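Local coordinates for telomerase reverse transcriptase (Candida tropicalis MYA-3404, PDB 6ZD1), which probably extends chromosome ends by copying a template within its RNA component into telomeric DNA repeats, as a reverse transcriptase, at residues L217-S222 with Q452-K457; P249-L254 with K268-Y273; A442-K447 with G461-F466. All coordinates share one frame; numbering follows the deposited sequence.

Interaction 1 of 3, residues L217-S222 with Q452-K457; sequences LVQVVS and QYDLFK
The backbone N of Val-218 gives its hydrogen to Lys-457 O at 2.8 Å. That carbonyl also has the CA of Leu-217 close by, in a CA-H...O contact. The return bond, from Lys-457 N to Val-218 O at 2.9 Å, is almost straight. Val-218 and Lys-457 thus form an antiparallel hydrogen-bonded pair, and Gln-219 and Phe-456 follow as a non-hydrogen-bonded pair. Further along the pairing slackens: Val-220 N to Leu-455 O, 3.2 Å, is weak. The two short strands run at 132° to each other. Strand 217-220 is an outer strand of the mixed sheet in the reverse transcriptase region, and strand 454-458 separates it from strand 443-446. Phe-456 lies between Leu-217 and Gln-219. The CB of Leu-217 comes obliquely to CD2 of the ring, at 3.8 Å. Gln-219 has its CA over one ring face and its CG 3.5 Å from CE2. The bend at chi2 (-124°) carries its amide past the ring, the two planes 42° apart. On the other face of the sheet, Val-220 CG2 rests on Lys-457 CB at 3.8 Å. The lysine chain then bends twice and leads its amine away.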
ATOM      1  N   LEU A 217      22.668 -10.147  -7.487  1.00 86.09           N
ATOM      2  CA  LEU A 217      22.316 -11.478  -7.027  1.00 80.69           C
ATOM      3  C   LEU A 217      23.400 -12.478  -7.411  1.00 81.88           C
ATOM      4  O   LEU A 217      24.322 -12.178  -8.172  1.00 93.61           O
ATOM      5  CB  LEU A 217      20.962 -11.916  -7.598  1.00 80.58           C
ATOM      6  CG  LEU A 217      19.795 -10.959  -7.347  1.00 78.45           C
ATOM      7  CD1 LEU A 217      18.511 -11.517  -7.936  1.00 76.11           C
ATOM      8  CD2 LEU A 217      19.632 -10.686  -5.862  1.00 79.60           C
ATOM      9  N   VAL A 218      23.267 -13.683  -6.864  1.00 81.34           N
ATOM     10  CA  VAL A 218      24.171 -14.794  -7.148  1.00 96.61           C
ATOM     11  C   VAL A 218      23.368 -16.085  -7.047  1.00 94.42           C
ATOM     12  O   VAL A 218      22.506 -16.226  -6.174  1.00 79.98           O
ATOM     13  CB  VAL A 218      25.388 -14.794  -6.194  1.00 88.08           C
ATOM     14  CG1 VAL A 218      24.939 -14.877  -4.739  1.00 89.47           C
ATOM     15  CG2 VAL A 218      26.331 -15.932  -6.534  1.00 87.74           C
ATOM     16  N   GLN A 219      23.648 -17.022  -7.953  1.00106.58           N
ATOM     17  CA  GLN A 219      22.834 -18.221  -8.080  1.00 93.40           C
ATOM     18  C   GLN A 219      22.966 -19.118  -6.851  1.00 94.50           C
ATOM     19  O   GLN A 219      23.894 -19.003  -6.046  1.00 98.61           O
ATOM     20  CB  GLN A 219      23.225 -19.009  -9.330  1.00103.96           C
ATOM     21  CG  GLN A 219      22.552 -18.557 -10.621  1.00108.79           C
ATOM     22  CD  GLN A 219      21.816 -19.684 -11.321  1.00115.64           C
ATOM     23  OE1 GLN A 219      21.380 -20.645 -10.684  1.00117.23           O
ATOM     24  NE2 GLN A 219      21.679 -19.576 -12.639  1.00107.07           N
ATOM     25  N   VAL A 220      22.016 -20.041  -6.735  1.00100.34           N
ATOM     26  CA  VAL A 220      21.977 -21.044  -5.676  1.00104.06           C
ATOM     27  C   VAL A 220      21.455 -22.332  -6.294  1.00108.53           C
ATOM     28  O   VAL A 220      20.489 -22.315  -7.063  1.00115.25           O
ATOM     29  CB  VAL A 220      21.082 -20.612  -4.492  1.00102.63           C
ATOM     30  CG1 VAL A 220      21.056 -21.692  -3.428  1.00 98.83           C
ATOM     31  CG2 VAL A 220      21.551 -19.293  -3.887  1.00104.71           C
ATOM     32  N   VAL A 221      22.096 -23.452  -5.966  1.00114.05           N
ATOM     33  CA  VAL A 221      21.717 -24.734  -6.536  1.00120.09           C
ATOM     34  C   VAL A 221      21.146 -25.690  -5.493  1.00126.03           C
ATOM     35  O   VAL A 221      20.315 -26.537  -5.841  1.00119.50           O
ATOM     36  CB  VAL A 221      22.913 -25.377  -7.272  1.00105.27           C
ATOM     37  CG1 VAL A 221      23.378 -24.478  -8.414  1.00 97.97           C
ATOM     38  CG2 VAL A 221      24.054 -25.656  -6.307  1.00 93.42           C
ATOM     39  N   SER A 222      21.542 -25.565  -4.229  1.00128.31           N
ATOM     40  CA  SER A 222      20.976 -26.365  -3.152  1.00117.79           C
ATOM     41  C   SER A 222      21.194 -25.654  -1.824  1.00117.55           C
ATOM     42  O   SER A 222      22.189 -25.914  -1.136  1.00122.88           O
ATOM     43  CB  SER A 222      21.593 -27.762  -3.114  1.00 91.36           C
ATOM     44  OG  SER A 222      22.987 -27.685  -2.892  1.00118.91           O
ATOM     45  N   GLN A 452      12.144 -22.607 -15.985  1.00114.85           N
ATOM     46  CA  GLN A 452      12.852 -23.386 -14.975  1.00114.10           C
ATOM     47  C   GLN A 452      12.773 -22.787 -13.572  1.00107.07           C
ATOM     48  O   GLN A 452      12.846 -23.528 -12.587  1.00117.22           O
ATOM     49  CB  GLN A 452      14.313 -23.568 -15.391  1.00109.68           C
ATOM     50  CG  GLN A 452      14.501 -24.264 -16.733  1.00125.67           C
ATOM     51  CD  GLN A 452      15.919 -24.140 -17.256  1.00133.73           C
ATOM     52  OE1 GLN A 452      16.651 -23.229 -16.873  1.00138.37           O
ATOM     53  NE2 GLN A 452      16.313 -25.059 -18.133  1.00119.45           N
ATOM     54  N   TYR A 453      12.625 -21.465 -13.458  1.00100.03           N
ATOM     55  CA  TYR A 453      12.475 -20.803 -12.158  1.00101.77           C
ATOM     56  C   TYR A 453      13.665 -21.073 -11.227  1.00115.24           C
ATOM     57  O   TYR A 453      13.541 -21.728 -10.189  1.00112.11           O
ATOM     58  CB  TYR A 453      11.162 -21.222 -11.487  1.00101.27           C
ATOM     59  CG  TYR A 453       9.995 -20.319 -11.788  1.00101.19           C
ATOM     60  CD1 TYR A 453       8.712 -20.832 -11.909  1.00103.64           C
ATOM     61  CD2 TYR A 453      10.171 -18.950 -11.935  1.00 99.58           C
ATOM     62  CE1 TYR A 453       7.637 -20.010 -12.176  1.00108.30           C
ATOM     63  CE2 TYR A 453       9.103 -18.120 -12.203  1.00102.85           C
ATOM     64  CZ  TYR A 453       7.839 -18.655 -12.323  1.00109.03           C
ATOM     65  OH  TYR A 453       6.771 -17.830 -12.590  1.00117.87           O
ATOM     66  N   ASP A 454      14.842 -20.607 -11.648  1.00116.91           N
ATOM     67  CA  ASP A 454      16.032 -20.683 -10.803  1.00102.35           C
ATOM     68  C   ASP A 454      15.873 -19.846  -9.533  1.00 97.80           C
ATOM     69  O   ASP A 454      15.026 -18.952  -9.442  1.00 99.06           O
ATOM     70  CB  ASP A 454      17.267 -20.197 -11.561  1.00104.87           C
ATOM     71  CG  ASP A 454      17.650 -21.107 -12.704  1.00113.35           C
ATOM     72  OD1 ASP A 454      17.588 -22.345 -12.537  1.00105.61           O
ATOM     73  OD2 ASP A 454      18.013 -20.578 -13.776  1.00117.86           O
ATOM     74  N   LEU A 455      16.728 -20.136  -8.550  1.00101.18           N
ATOM     75  CA  LEU A 455      16.765 -19.429  -7.274  1.00 86.45           C
ATOM     76  C   LEU A 455      18.022 -18.573  -7.163  1.00 88.63           C
ATOM     77  O   LEU A 455      19.120 -19.017  -7.514  1.00 99.84           O
ATOM     78  CB  LEU A 455      16.727 -20.404  -6.097  1.00 81.06           C
ATOM     79  CG  LEU A 455      15.357 -20.702  -5.497  1.00 95.92           C
ATOM     80  CD1 LEU A 455      14.479 -21.420  -6.507  1.00 99.57           C
ATOM     81  CD2 LEU A 455      15.511 -21.519  -4.227  1.00 94.56           C
ATOM     82  N   PHE A 456      17.857 -17.358  -6.640  1.00 90.13           N
ATOM     83  CA  PHE A 456      18.953 -16.413  -6.478  1.00 76.92           C
ATOM     84  C   PHE A 456      18.976 -15.860  -5.058  1.00 75.76           C
ATOM     85  O   PHE A 456      17.935 -15.701  -4.418  1.00 74.37           O
ATOM     86  CB  PHE A 456      18.844 -15.254  -7.474  1.00 72.99           C
ATOM     87  CG  PHE A 456      19.240 -15.617  -8.876  1.00 86.94           C
ATOM     88  CD1 PHE A 456      18.412 -16.397  -9.669  1.00 91.34           C
ATOM     89  CD2 PHE A 456      20.436 -15.167  -9.407  1.00 94.68           C
ATOM     90  CE1 PHE A 456      18.777 -16.730 -10.961  1.00 90.57           C
ATOM     91  CE2 PHE A 456      20.805 -15.492 -10.697  1.00101.42           C
ATOM     92  CZ  PHE A 456      19.973 -16.275 -11.476  1.00 94.28           C
ATOM     93  N   LYS A 457      20.181 -15.576  -4.574  1.00 85.96           N
ATOM     94  CA  LYS A 457      20.403 -14.945  -3.282  1.00 70.84           C
ATOM     95  C   LYS A 457      21.089 -13.599  -3.494  1.00 76.07           C
ATOM     96  O   LYS A 457      21.709 -13.353  -4.531  1.00 91.33           O
ATOM     97  CB  LYS A 457      21.252 -15.846  -2.369  1.00 80.85           C
ATOM     98  CG  LYS A 457      21.264 -15.445  -0.899  1.00 82.82           C
ATOM     99  CD  LYS A 457      22.212 -16.326  -0.095  1.00 84.88           C
ATOM    100  CE  LYS A 457      21.722 -17.766  -0.035  1.00 82.69           C
ATOM    101  NZ  LYS A 457      20.450 -17.893   0.731  1.00 82.65           N
TER

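Interaction 2 of 3, residues P249-L254 with K268-Y273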
ATOM      1  N   PRO A 249       6.982 -12.857  -0.409  1.00 68.95           N
ATOM      2  CA  PRO A 249       7.261 -14.173   0.191  1.00 76.31           C
ATOM      3  C   PRO A 249       6.327 -15.252  -0.337  1.00 76.02           C
ATOM      4  O   PRO A 249       5.105 -15.092  -0.352  1.00 77.44           O
ATOM      5  CB  PRO A 249       7.043 -13.924   1.689  1.00 72.17           C
ATOM      6  CG  PRO A 249       7.236 -12.454   1.864  1.00 77.80           C
ATOM      7  CD  PRO A 249       6.710 -11.831   0.606  1.00 75.20           C
ATOM      8  N   LEU A 250       6.921 -16.357  -0.781  1.00 66.45           N
ATOM      9  CA  LEU A 250       6.155 -17.530  -1.176  1.00 80.85           C
ATOM     10  C   LEU A 250       5.647 -18.259   0.057  1.00 83.39           C
ATOM     11  O   LEU A 250       6.404 -18.513   0.999  1.00 80.02           O
ATOM     12  CB  LEU A 250       7.009 -18.477  -2.020  1.00 81.34           C
ATOM     13  CG  LEU A 250       7.113 -18.182  -3.514  1.00 88.01           C
ATOM     14  CD1 LEU A 250       7.920 -19.271  -4.198  1.00 81.47           C
ATOM     15  CD2 LEU A 250       5.728 -18.060  -4.134  1.00 80.51           C
ATOM     16  N   LYS A 251       4.368 -18.612   0.044  1.00 85.15           N
ATOM     17  CA  LYS A 251       3.792 -19.390   1.129  1.00 81.20           C
ATOM     18  C   LYS A 251       4.043 -20.882   0.967  1.00 80.55           C
ATOM     19  O   LYS A 251       3.419 -21.684   1.669  1.00 75.55           O
ATOM     20  CB  LYS A 251       2.290 -19.118   1.224  1.00 87.50           C
ATOM     21  CG  LYS A 251       1.904 -17.659   1.003  1.00 78.19           C
ATOM     22  CD  LYS A 251       2.573 -16.737   2.006  1.00 78.34           C
ATOM     23  CE  LYS A 251       2.115 -15.297   1.831  1.00 93.53           C
ATOM     24  NZ  LYS A 251       0.652 -15.143   2.072  1.00 94.93           N
ATOM     25  N   GLN A 252       4.933 -21.269   0.055  1.00 87.39           N
ATOM     26  CA  GLN A 252       5.254 -22.665  -0.202  1.00 93.36           C
ATOM     27  C   GLN A 252       6.758 -22.877  -0.134  1.00 95.78           C
ATOM     28  O   GLN A 252       7.551 -21.930  -0.136  1.00 98.60           O
ATOM     29  CB  GLN A 252       4.758 -23.122  -1.578  1.00 89.88           C
ATOM     30  CG  GLN A 252       3.380 -22.654  -1.951  1.00 95.88           C
ATOM     31  CD  GLN A 252       3.075 -22.937  -3.401  1.00 78.99           C
ATOM     32  OE1 GLN A 252       2.835 -24.080  -3.784  1.00 97.77           O
ATOM     33  NE2 GLN A 252       3.100 -21.896  -4.222  1.00 81.93           N
ATOM     34  N   SER A 253       7.143 -24.147  -0.091  1.00 92.74           N
ATOM     35  CA  SER A 253       8.517 -24.519  -0.369  1.00 86.65           C
ATOM     36  C   SER A 253       8.722 -24.611  -1.879  1.00 85.90           C
ATOM     37  O   SER A 253       7.776 -24.546  -2.668  1.00 92.58           O
ATOM     38  CB  SER A 253       8.860 -25.847   0.305  1.00 93.94           C
ATOM     39  OG  SER A 253       8.062 -26.901  -0.206  1.00 97.05           O
ATOM     40  N   LEU A 254       9.983 -24.760  -2.287  1.00 86.08           N
ATOM     41  CA  LEU A 254      10.265 -24.882  -3.712  1.00 94.53           C
ATOM     42  C   LEU A 254       9.682 -26.173  -4.274  1.00 95.70           C
ATOM     43  O   LEU A 254       9.145 -26.184  -5.388  1.00 96.94           O
ATOM     44  CB  LEU A 254      11.773 -24.809  -3.962  1.00 86.45           C
ATOM     45  CG  LEU A 254      12.204 -24.853  -5.432  1.00 97.76           C
ATOM     46  CD1 LEU A 254      11.593 -23.700  -6.216  1.00 90.75           C
ATOM     47  CD2 LEU A 254      13.721 -24.850  -5.557  1.00103.09           C
ATOM     48  N   LYS A 268      -1.170 -27.522   3.104  1.00 84.31           N
ATOM     49  CA  LYS A 268      -0.462 -27.813   4.347  1.00 85.20           C
ATOM     50  C   LYS A 268       0.616 -26.772   4.616  1.00 85.12           C
ATOM     51  O   LYS A 268       0.717 -26.237   5.726  1.00 86.48           O
ATOM     52  CB  LYS A 268       0.146 -29.218   4.288  1.00 84.57           C
ATOM     53  CG  LYS A 268       0.554 -29.809   5.644  1.00 85.77           C
ATOM     54  CD  LYS A 268       1.938 -29.360   6.103  1.00 85.66           C
ATOM     55  CE  LYS A 268       2.251 -29.869   7.503  1.00 87.06           C
ATOM     56  NZ  LYS A 268       3.534 -29.321   8.028  1.00 91.10           N
ATOM     57  N   GLU A 269       1.437 -26.474   3.609  1.00 85.08           N
ATOM     58  CA  GLU A 269       2.501 -25.499   3.805  1.00 92.46           C
ATOM     59  C   GLU A 269       1.966 -24.079   3.897  1.00 82.11           C
ATOM     60  O   GLU A 269       2.621 -23.224   4.503  1.00 81.64           O
ATOM     61  CB  GLU A 269       3.526 -25.609   2.677  1.00 91.08           C
ATOM     62  CG  GLU A 269       4.220 -26.958   2.629  1.00 86.87           C
ATOM     63  CD  GLU A 269       5.373 -26.988   1.649  1.00 89.70           C
ATOM     64  OE1 GLU A 269       6.176 -27.943   1.709  1.00 88.14           O
ATOM     65  OE2 GLU A 269       5.476 -26.054   0.824  1.00 98.04           O
ATOM     66  N   LYS A 270       0.785 -23.817   3.334  1.00 81.26           N
ATOM     67  CA  LYS A 270       0.178 -22.500   3.494  1.00 82.81           C
ATOM     68  C   LYS A 270      -0.095 -22.205   4.962  1.00 85.12           C
ATOM     69  O   LYS A 270       0.130 -21.082   5.430  1.00 88.15           O
ATOM     70  CB  LYS A 270      -1.109 -22.413   2.671  1.00 81.42           C
ATOM     71  CG  LYS A 270      -1.857 -21.095   2.810  1.00 82.01           C
ATOM     72  CD  LYS A 270      -0.975 -19.914   2.444  1.00 92.88           C
ATOM     73  CE  LYS A 270      -1.667 -18.588   2.728  1.00 90.17           C
ATOM     74  NZ  LYS A 270      -2.895 -18.407   1.907  1.00104.71           N
ATOM     75  N   TRP A 271      -0.550 -23.211   5.715  1.00 85.77           N
ATOM     76  CA  TRP A 271      -0.787 -23.039   7.144  1.00 87.66           C
ATOM     77  C   TRP A 271       0.495 -23.083   7.960  1.00 87.93           C
ATOM     78  O   TRP A 271       0.522 -22.541   9.072  1.00 88.04           O
ATOM     79  CB  TRP A 271      -1.763 -24.103   7.651  1.00 88.62           C
ATOM     80  CG  TRP A 271      -3.172 -23.792   7.297  1.00 87.58           C
ATOM     81  CD1 TRP A 271      -3.862 -24.235   6.206  1.00 87.01           C
ATOM     82  CD2 TRP A 271      -4.067 -22.941   8.020  1.00 88.52           C
ATOM     83  NE1 TRP A 271      -5.137 -23.720   6.212  1.00 87.50           N
ATOM     84  CE2 TRP A 271      -5.287 -22.922   7.315  1.00 87.84           C
ATOM     85  CE3 TRP A 271      -3.957 -22.197   9.201  1.00 87.13           C
ATOM     86  CZ2 TRP A 271      -6.389 -22.191   7.753  1.00 92.52           C
ATOM     87  CZ3 TRP A 271      -5.052 -21.471   9.633  1.00 85.21           C
ATOM     88  CH2 TRP A 271      -6.252 -21.473   8.910  1.00 85.56           C
ATOM     89  N   ASP A 272       1.552 -23.712   7.441  1.00 87.12           N
ATOM     90  CA  ASP A 272       2.858 -23.578   8.075  1.00 87.44           C
ATOM     91  C   ASP A 272       3.307 -22.123   8.084  1.00 87.10           C
ATOM     92  O   ASP A 272       3.761 -21.614   9.115  1.00 87.10           O
ATOM     93  CB  ASP A 272       3.887 -24.452   7.356  1.00 90.35           C
ATOM     94  CG  ASP A 272       3.769 -25.915   7.723  1.00 89.89           C
ATOM     95  OD1 ASP A 272       3.392 -26.210   8.877  1.00 94.19           O
ATOM     96  OD2 ASP A 272       4.061 -26.770   6.861  1.00 92.92           O
ATOM     97  N   TYR A 273       3.153 -21.425   6.954  1.00 84.08           N
ATOM     98  CA  TYR A 273       3.521 -20.014   6.913  1.00 84.24           C
ATOM     99  C   TYR A 273       2.620 -19.193   7.823  1.00 85.53           C
ATOM    100  O   TYR A 273       3.102 -18.330   8.567  1.00 85.03           O
ATOM    101  CB  TYR A 273       3.452 -19.488   5.478  1.00 85.70           C
ATOM    102  CG  TYR A 273       3.959 -18.067   5.319  1.00 88.67           C
ATOM    103  CD1 TYR A 273       3.097 -16.982   5.424  1.00 82.29           C
ATOM    104  CD2 TYR A 273       5.302 -17.812   5.066  1.00 90.38           C
ATOM    105  CE1 TYR A 273       3.558 -15.683   5.281  1.00 81.18           C
ATOM    106  CE2 TYR A 273       5.771 -16.519   4.924  1.00 89.13           C
ATOM    107  CZ  TYR A 273       4.897 -15.458   5.031  1.00 89.36           C
ATOM    108  OH  TYR A 273       5.363 -14.169   4.889  1.00 89.92           O
TER
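Glu-269 reaches from the helix to the loop and grips Ser-253 through its carboxylate. The backbone N of Ser-253 donates to Glu-269 OE2 at 2.7 Å. The bond is nearly straight, and it meets the syn side of OE2 from 29° out of the carboxylate plane. Ser-253 OG lies 2.9 Å from both OE1 and OE2 of Glu-269, and which of them takes its one proton is not settled. The glutamate chain is extended beyond CG, which carries the carboxylate across to the loop. A second patch is built on Tyr-273. Lys-251 CD sits over one face of this ring in a CH-pi contact, 3.7 Å from the centroid and 20° off the normal. The lysine chain is bent at chi2 (-59°), and this lays its methylenes against the ring. Pro-249 CB touches the same tyrosine at OH, 3.6 Å away. Ser-253 is the N-cap of helix 254-258, so Glu-269 on the long helix 263-298 holds the residue that starts the preceding short helix. Ser-253 OG also accepts a weak hydrogen bond from Ser-256 N. Beside the tyrosine, Lys-251 and Lys-270 run side by side in the same direction, with CB of Lys-251 3.6 Å from CD of Lys-270. Their amines, NZ to NZ, are 4.8 Å apart. Asp-378 forms a salt bridge with Lys-270 and probably offsets part of this charge, though Lys-382 brings a further amine close. Further out, Phe-229 packs on Tyr-273, and Leu-250 touches Leu-445 of strand 443-446.

Interaction 3 of 3, residues A442-K447 with G461-F466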
ATOM      1  N   ALA A 442      17.541 -15.196   2.706  1.00 79.30           N
ATOM      2  CA  ALA A 442      16.508 -14.715   1.798  1.00 68.93           C
ATOM      3  C   ALA A 442      16.898 -15.044   0.362  1.00 61.58           C
ATOM      4  O   ALA A 442      17.987 -14.679  -0.093  1.00 76.29           O
ATOM      5  CB  ALA A 442      16.296 -13.213   1.973  1.00 61.06           C
ATOM      6  N   THR A 443      16.022 -15.759  -0.340  1.00 63.21           N
ATOM      7  CA  THR A 443      16.224 -16.110  -1.737  1.00 71.00           C
ATOM      8  C   THR A 443      15.001 -15.695  -2.542  1.00 65.42           C
ATOM      9  O   THR A 443      13.900 -15.547  -2.006  1.00 73.64           O
ATOM     10  CB  THR A 443      16.484 -17.615  -1.923  1.00 77.75           C
ATOM     11  OG1 THR A 443      15.371 -18.365  -1.418  1.00 86.22           O
ATOM     12  CG2 THR A 443      17.749 -18.036  -1.193  1.00 63.95           C
ATOM     13  N   CYS A 444      15.205 -15.512  -3.846  1.00 67.06           N
ATOM     14  CA  CYS A 444      14.132 -15.143  -4.755  1.00 65.21           C
ATOM     15  C   CYS A 444      14.141 -16.060  -5.969  1.00 70.13           C
ATOM     16  O   CYS A 444      15.176 -16.618  -6.347  1.00 65.25           O
ATOM     17  CB  CYS A 444      14.232 -13.677  -5.212  1.00 72.52           C
ATOM     18  SG  CYS A 444      15.521 -13.334  -6.421  1.00 83.53           S
ATOM     19  N   LEU A 445      12.961 -16.231  -6.556  1.00 68.36           N
ATOM     20  CA  LEU A 445      12.782 -17.018  -7.766  1.00 69.59           C
ATOM     21  C   LEU A 445      12.680 -16.079  -8.960  1.00 68.99           C
ATOM     22  O   LEU A 445      11.996 -15.052  -8.890  1.00 74.81           O
ATOM     23  CB  LEU A 445      11.529 -17.891  -7.674  1.00 70.88           C
ATOM     24  CG  LEU A 445      11.585 -19.128  -6.775  1.00 72.60           C
ATOM     25  CD1 LEU A 445      11.482 -18.770  -5.297  1.00 72.48           C
ATOM     26  CD2 LEU A 445      10.495 -20.105  -7.171  1.00 80.77           C
ATOM     27  N   VAL A 446      13.373 -16.417 -10.039  1.00 68.40           N
ATOM     28  CA  VAL A 446      13.333 -15.635 -11.268  1.00 87.68           C
ATOM     29  C   VAL A 446      12.839 -16.536 -12.392  1.00100.40           C
ATOM     30  O   VAL A 446      13.189 -17.721 -12.454  1.00103.11           O
ATOM     31  CB  VAL A 446      14.705 -15.008 -11.608  1.00 93.05           C
ATOM     32  CG1 VAL A 446      15.344 -14.416 -10.357  1.00 82.31           C
ATOM     33  CG2 VAL A 446      15.639 -16.018 -12.260  1.00 91.59           C
ATOM     34  N   LYS A 447      11.981 -15.984 -13.249  1.00100.46           N
ATOM     35  CA  LYS A 447      11.567 -16.707 -14.441  1.00101.90           C
ATOM     36  C   LYS A 447      12.773 -16.901 -15.350  1.00104.34           C
ATOM     37  O   LYS A 447      13.562 -15.978 -15.565  1.00106.50           O
ATOM     38  CB  LYS A 447      10.456 -15.945 -15.162  1.00109.46           C
ATOM     39  CG  LYS A 447       9.267 -16.799 -15.572  1.00110.03           C
ATOM     40  CD  LYS A 447       8.052 -15.931 -15.860  1.00115.68           C
ATOM     41  CE  LYS A 447       6.872 -16.756 -16.350  1.00107.46           C
ATOM     42  NZ  LYS A 447       5.683 -15.904 -16.639  1.00110.10           N
ATOM     43  N   GLY A 461      22.797  -6.518   0.870  1.00 54.13           N
ATOM     44  CA  GLY A 461      21.535  -5.824   1.017  1.00 60.55           C
ATOM     45  C   GLY A 461      20.432  -6.729   1.524  1.00 53.79           C
ATOM     46  O   GLY A 461      20.638  -7.884   1.906  1.00 54.22           O
ATOM     47  N   VAL A 462      19.225  -6.180   1.502  1.00 53.06           N
ATOM     48  CA  VAL A 462      18.037  -6.867   1.988  1.00 67.68           C
ATOM     49  C   VAL A 462      16.933  -6.678   0.962  1.00 55.63           C
ATOM     50  O   VAL A 462      16.805  -5.604   0.363  1.00 52.50           O
ATOM     51  CB  VAL A 462      17.609  -6.348   3.379  1.00 69.23           C
ATOM     52  CG1 VAL A 462      16.212  -6.822   3.736  1.00 69.08           C
ATOM     53  CG2 VAL A 462      18.602  -6.805   4.435  1.00 56.83           C
ATOM     54  N   PHE A 463      16.154  -7.732   0.739  1.00 64.63           N
ATOM     55  CA  PHE A 463      15.060  -7.653  -0.214  1.00 55.93           C
ATOM     56  C   PHE A 463      13.932  -6.813   0.357  1.00 61.93           C
ATOM     57  O   PHE A 463      13.461  -7.060   1.470  1.00 65.73           O
ATOM     58  CB  PHE A 463      14.544  -9.049  -0.547  1.00 59.01           C
ATOM     59  CG  PHE A 463      15.251  -9.697  -1.691  1.00 76.13           C
ATOM     60  CD1 PHE A 463      15.532  -8.979  -2.839  1.00 81.58           C
ATOM     61  CD2 PHE A 463      15.638 -11.023  -1.619  1.00 71.29           C
ATOM     62  CE1 PHE A 463      16.180  -9.576  -3.900  1.00 79.11           C
ATOM     63  CE2 PHE A 463      16.287 -11.625  -2.675  1.00 75.93           C
ATOM     64  CZ  PHE A 463      16.558 -10.900  -3.819  1.00 73.69           C
ATOM     65  N   GLN A 464      13.491  -5.824  -0.410  1.00 70.01           N
ATOM     66  CA  GLN A 464      12.284  -5.099  -0.056  1.00 56.75           C
ATOM     67  C   GLN A 464      11.078  -5.990  -0.315  1.00 60.12           C
ATOM     68  O   GLN A 464      10.977  -6.622  -1.372  1.00 70.70           O
ATOM     69  CB  GLN A 464      12.191  -3.807  -0.861  1.00 56.00           C
ATOM     70  CG  GLN A 464      11.153  -2.834  -0.351  1.00 80.33           C
ATOM     71  CD  GLN A 464      11.145  -1.547  -1.143  1.00 90.70           C
ATOM     72  OE1 GLN A 464      12.163  -1.154  -1.718  1.00 95.37           O
ATOM     73  NE2 GLN A 464       9.995  -0.884  -1.189  1.00 80.14           N
ATOM     74  N   GLY A 465      10.168  -6.051   0.649  1.00 61.09           N
ATOM     75  CA  GLY A 465       9.000  -6.911   0.556  1.00 61.99           C
ATOM     76  C   GLY A 465       8.937  -8.022   1.584  1.00 62.51           C
ATOM     77  O   GLY A 465       7.887  -8.672   1.701  1.00 65.32           O
ATOM     78  N   PHE A 466      10.014  -8.297   2.315  1.00 63.68           N
ATOM     79  CA  PHE A 466       9.957  -9.256   3.407  1.00 61.72           C
ATOM     80  C   PHE A 466       9.476  -8.584   4.689  1.00 60.54           C
ATOM     81  O   PHE A 466       9.463  -7.355   4.820  1.00 64.01           O
ATOM     82  CB  PHE A 466      11.322  -9.905   3.629  1.00 68.68           C
ATOM     83  CG  PHE A 466      11.618 -11.024   2.677  1.00 67.91           C
ATOM     84  CD1 PHE A 466      11.235 -12.319   2.976  1.00 76.18           C
ATOM     85  CD2 PHE A 466      12.265 -10.779   1.481  1.00 67.72           C
ATOM     86  CE1 PHE A 466      11.499 -13.353   2.099  1.00 83.05           C
ATOM     87  CE2 PHE A 466      12.534 -11.809   0.601  1.00 65.66           C
ATOM     88  CZ  PHE A 466      12.150 -13.097   0.910  1.00 67.75           C
TER
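Ala-442 and the rings of Phe-463 and Phe-466 meet in two different ways. The methyl CB of Ala-442 lies over one face of the Phe-466 ring, 4.2 Å from its CE2. The same methyl is at the edge of the Phe-463 ring, near its plane, with CD2 at 4.3 Å. One small side chain thus serves both rings. Cys-444 approaches Phe-463 from another direction. Its SG is 3.7 Å from CZ of that ring and 4.8 Å from the ring centroid. At 57° off the normal this sulfur-aromatic contact is oblique. The CB of Cys-444 also lies near the end of the ring, 3.9 Å from CE2 and about as far from CZ. A chi1 of 75° puts SG between the backbone N and the carbonyl carbon, on the side where CZ of Phe-463 lies. No hydrogen bond joins the two segments, and all five touching residues are buried. The contact sets strand 443-446, an inner strand of the mixed sheet, against the loop that leads from strand 454-458 to helix 469-484. Phe-463 to Phe-466 form a type II beta turn, which brings both rings to the strand. Gly-465 takes the positive phi (115°) in it. Phe-463 O lies in the plane of the Phe-466 ring, at its edge, and accepts a hydrogen bond from Ser-469 OG. The CB of Thr-443 is directed away from the loop, and OG1 is hydrogen-bonded to Asn-231 ND2. Cys-247 of strand 244-249 touches both Cys-444 and Phe-466.

From the N terminus, residues 217-222 come first and wait for 452-457, so interaction 1 closes a loop of 229 residues. Interaction 2 lies wholly within it and closes a short loop, joining the end of strand 244-249 to helix 263-298. Interaction 3 opens later, at 442-447, and closes at 461-466. Its segments alternate with those of interaction 1, so these two cross. Strands 443-446 and 454-458 are neighbours in one sheet. Leucines join interaction 2 to the others: Leu-254 meets Leu-455, and Leu-250 and Leu-254 meet Leu-445. Together the contacts tie both outer strands of the sheet, 217-220 and 244-249, to its inner strands 443-446 and 454-458, to the loop before helix 469-484 and to helix 263-298.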